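Local coordinates for microtubule-associated protein 1A/1B, light chain 3, putative (Trypanosoma brucei, PDB 3H9D) that is a ubiquitin-like protein of the ATG8 family that probably acts in autophagy and is thought to become lipid-anchored to membranes, at residues Ser19-Val24 with Arg31-Cys36. Residues are numbered along the deposited sequence; the frame is centred on the assembly and turned at random.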
ATOM      1  N   SER A  19       7.235   2.929  13.508  1.00 30.92           N
ATOM      2  CA  SER A  19       8.328   2.802  14.471  1.00 31.85           C
ATOM      3  C   SER A  19       9.661   3.280  13.905  1.00 31.11           C
ATOM      4  O   SER A  19      10.516   3.773  14.645  1.00 31.80           O
ATOM      5  CB  SER A  19       8.449   1.355  14.958  1.00 31.75           C
ATOM      6  OG  SER A  19       7.288   0.986  15.678  1.00 36.36           O
ATOM      7  N   ASP A  20       9.843   3.100  12.600  1.00 31.34           N
ATOM      8  CA  ASP A  20      11.052   3.535  11.918  1.00 30.60           C
ATOM      9  C   ASP A  20      11.114   5.066  11.919  1.00 31.35           C
ATOM     10  O   ASP A  20      12.112   5.642  12.328  1.00 30.52           O
ATOM     11  CB  ASP A  20      11.098   2.976  10.492  1.00 29.49           C
ATOM     12  CG  ASP A  20      12.436   3.199   9.809  1.00 31.34           C
ATOM     13  OD1 ASP A  20      13.382   3.695  10.461  1.00 38.47           O
ATOM     14  OD2 ASP A  20      12.552   2.874   8.607  1.00 30.23           O
ATOM     15  N   ALA A  21      10.034   5.710  11.478  1.00 31.73           N
ATOM     16  CA  ALA A  21       9.977   7.167  11.375  1.00 32.23           C
ATOM     17  C   ALA A  21      10.142   7.847  12.735  1.00 33.76           C
ATOM     18  O   ALA A  21      10.672   8.959  12.815  1.00 34.52           O
ATOM     19  CB  ALA A  21       8.674   7.594  10.734  1.00 30.31           C
ATOM     20  N   ALA A  22       9.683   7.180  13.792  1.00 34.42           N
ATOM     21  CA  ALA A  22       9.719   7.755  15.135  1.00 36.82           C
ATOM     22  C   ALA A  22      11.094   7.596  15.756  1.00 38.29           C
ATOM     23  O   ALA A  22      11.531   8.462  16.514  1.00 39.80           O
ATOM     24  CB  ALA A  22       8.632   7.148  16.024  1.00 35.73           C
ATOM     25  N   LYS A  23      11.771   6.499  15.418  1.00 39.96           N
ATOM     26  CA  LYS A  23      13.149   6.243  15.841  1.00 42.78           C
ATOM     27  C   LYS A  23      14.135   7.170  15.122  1.00 44.25           C
ATOM     28  O   LYS A  23      15.226   7.447  15.636  1.00 44.70           O
ATOM     29  CB  LYS A  23      13.535   4.778  15.582  1.00 42.50           C
ATOM     30  CG  LYS A  23      14.693   4.278  16.447  1.00 43.97           C
ATOM     31  CD  LYS A  23      15.121   2.848  16.112  1.00 47.71           C
ATOM     32  CE  LYS A  23      16.314   2.813  15.147  1.00 49.39           C
ATOM     33  NZ  LYS A  23      17.111   1.545  15.240  1.00 48.76           N
ATOM     34  N   VAL A  24      13.750   7.622  13.927  1.00 45.24           N
ATOM     35  CA  VAL A  24      14.537   8.587  13.155  1.00 46.71           C
ATOM     36  C   VAL A  24      14.518   9.966  13.825  1.00 47.75           C
ATOM     37  O   VAL A  24      15.565  10.592  13.995  1.00 47.22           O
ATOM     38  CB  VAL A  24      14.045   8.678  11.679  1.00 46.07           C
ATOM     39  CG1 VAL A  24      14.459   9.999  11.030  1.00 46.05           C
ATOM     40  CG2 VAL A  24      14.569   7.502  10.872  1.00 45.94           C
ATOM     41  N   ARG A  31      16.444  16.100  11.981  1.00 42.89           N
ATOM     42  CA  ARG A  31      16.151  15.563  10.639  1.00 39.68           C
ATOM     43  C   ARG A  31      14.689  15.184  10.398  1.00 37.89           C
ATOM     44  O   ARG A  31      13.888  15.057  11.337  1.00 37.57           O
ATOM     45  CB  ARG A  31      17.064  14.377  10.304  1.00 39.38           C
ATOM     46  CG  ARG A  31      18.514  14.627  10.632  1.00 37.35           C
ATOM     47  CD  ARG A  31      19.449  14.055   9.609  1.00 39.47           C
ATOM     48  NE  ARG A  31      20.750  14.697   9.740  1.00 38.98           N
ATOM     49  CZ  ARG A  31      21.618  14.871   8.750  1.00 39.68           C
ATOM     50  NH1 ARG A  31      21.334  14.458   7.523  1.00 40.92           N
ATOM     51  NH2 ARG A  31      22.768  15.484   8.991  1.00 36.57           N
ATOM     52  N   LEU A  32      14.357  15.014   9.118  1.00 35.45           N
ATOM     53  CA  LEU A  32      13.002  14.678   8.699  1.00 32.01           C
ATOM     54  C   LEU A  32      13.035  13.414   7.853  1.00 30.01           C
ATOM     55  O   LEU A  32      13.820  13.325   6.908  1.00 30.22           O
ATOM     56  CB  LEU A  32      12.379  15.838   7.914  1.00 31.05           C
ATOM     57  CG  LEU A  32      12.284  17.178   8.634  1.00 28.83           C
ATOM     58  CD1 LEU A  32      12.016  18.270   7.626  1.00 24.77           C
ATOM     59  CD2 LEU A  32      11.200  17.136   9.707  1.00 25.61           C
ATOM     60  N   PRO A  33      12.195  12.421   8.199  1.00 28.95           N
ATOM     61  CA  PRO A  33      12.223  11.143   7.482  1.00 26.60           C
ATOM     62  C   PRO A  33      11.441  11.201   6.171  1.00 25.48           C
ATOM     63  O   PRO A  33      10.228  11.431   6.163  1.00 25.24           O
ATOM     64  CB  PRO A  33      11.596  10.172   8.480  1.00 25.70           C
ATOM     65  CG  PRO A  33      10.687  11.003   9.303  1.00 26.27           C
ATOM     66  CD  PRO A  33      11.198  12.424   9.287  1.00 27.95           C
ATOM     67  N   ILE A  34      12.156  11.006   5.073  1.00 23.28           N
ATOM     68  CA  ILE A  34      11.608  11.174   3.737  1.00 23.15           C
ATOM     69  C   ILE A  34      11.709   9.870   2.937  1.00 21.99           C
ATOM     70  O   ILE A  34      12.750   9.203   2.940  1.00 19.59           O
ATOM     71  CB  ILE A  34      12.310  12.383   3.001  1.00 23.42           C
ATOM     72  CG1 ILE A  34      11.554  13.691   3.255  1.00 22.18           C
ATOM     73  CG2 ILE A  34      12.424  12.168   1.502  1.00 22.53           C
ATOM     74  CD1 ILE A  34      11.841  14.335   4.599  1.00 16.68           C
ATOM     75  N   ILE A  35      10.609   9.497   2.284  1.00 22.30           N
ATOM     76  CA  ILE A  35      10.623   8.404   1.288  1.00 21.65           C
ATOM     77  C   ILE A  35      10.603   9.032  -0.111  1.00 21.80           C
ATOM     78  O   ILE A  35       9.748   9.856  -0.411  1.00 21.43           O
ATOM     79  CB  ILE A  35       9.425   7.401   1.469  1.00 21.16           C
ATOM     80  CG1 ILE A  35       9.395   6.801   2.879  1.00 18.61           C
ATOM     81  CG2 ILE A  35       9.442   6.273   0.399  1.00 18.07           C
ATOM     82  CD1 ILE A  35      10.607   5.966   3.230  1.00 20.83           C
ATOM     83  N   CYS A  36      11.541   8.635  -0.962  1.00 22.51           N
ATOM     84  CA  CYS A  36      11.705   9.276  -2.264  1.00 23.22           C
ATOM     85  C   CYS A  36      11.719   8.255  -3.389  1.00 23.29           C
ATOM     86  O   CYS A  36      12.697   7.509  -3.551  1.00 24.02           O
ATOM     87  CB  CYS A  36      12.992  10.109  -2.272  1.00 24.78           C
ATOM     88  SG  CYS A  36      12.902  11.594  -3.273  1.00 27.10           S
TER
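Pro-33 carries this contact from the strand side, its ring meeting Val-24 and Ala-21, which stand one helical turn apart on helix 14-27. The tighter half is at Val-24: CG1 of Val-24 comes to 3.8 Å from CB of Pro-33, the two side chains slanting across each other. With CG1 anti to the backbone N (chi1 158°), this branch is the one turned onto the proline. The Ala-21 half is slacker. The methyl CB of Ala-21 lies 4.2 Å from CG of Pro-33, and the same CG is 4.1 Å from the carbonyl O of Ala-21, so the ring's CG only grazes the helix here, near a methyl and a carbonyl oxygen. Ala-22, on the solvent side of the helix, points away from the strand, as Leu-32 does from the helix; Leu-32 packs instead against Ala-95 and Tyr-98 of helix 94-101. Other buried contacts surround the pair: Tyr-98 and Phe-107 touch Pro-33, and Leu-53 touches Val-24. A polar tie lies nearby, the salt bridge from Asp-20 to Lys-51. Here an N-terminal helix of the ATG8 family lies beside the first strand of the ubiquitin-like sheet, which follows it after a three-residue link. With no hydrogen bond between the segments and 149 Å² buried, the direct contact rests on apolar packing, which fixes no bond direction.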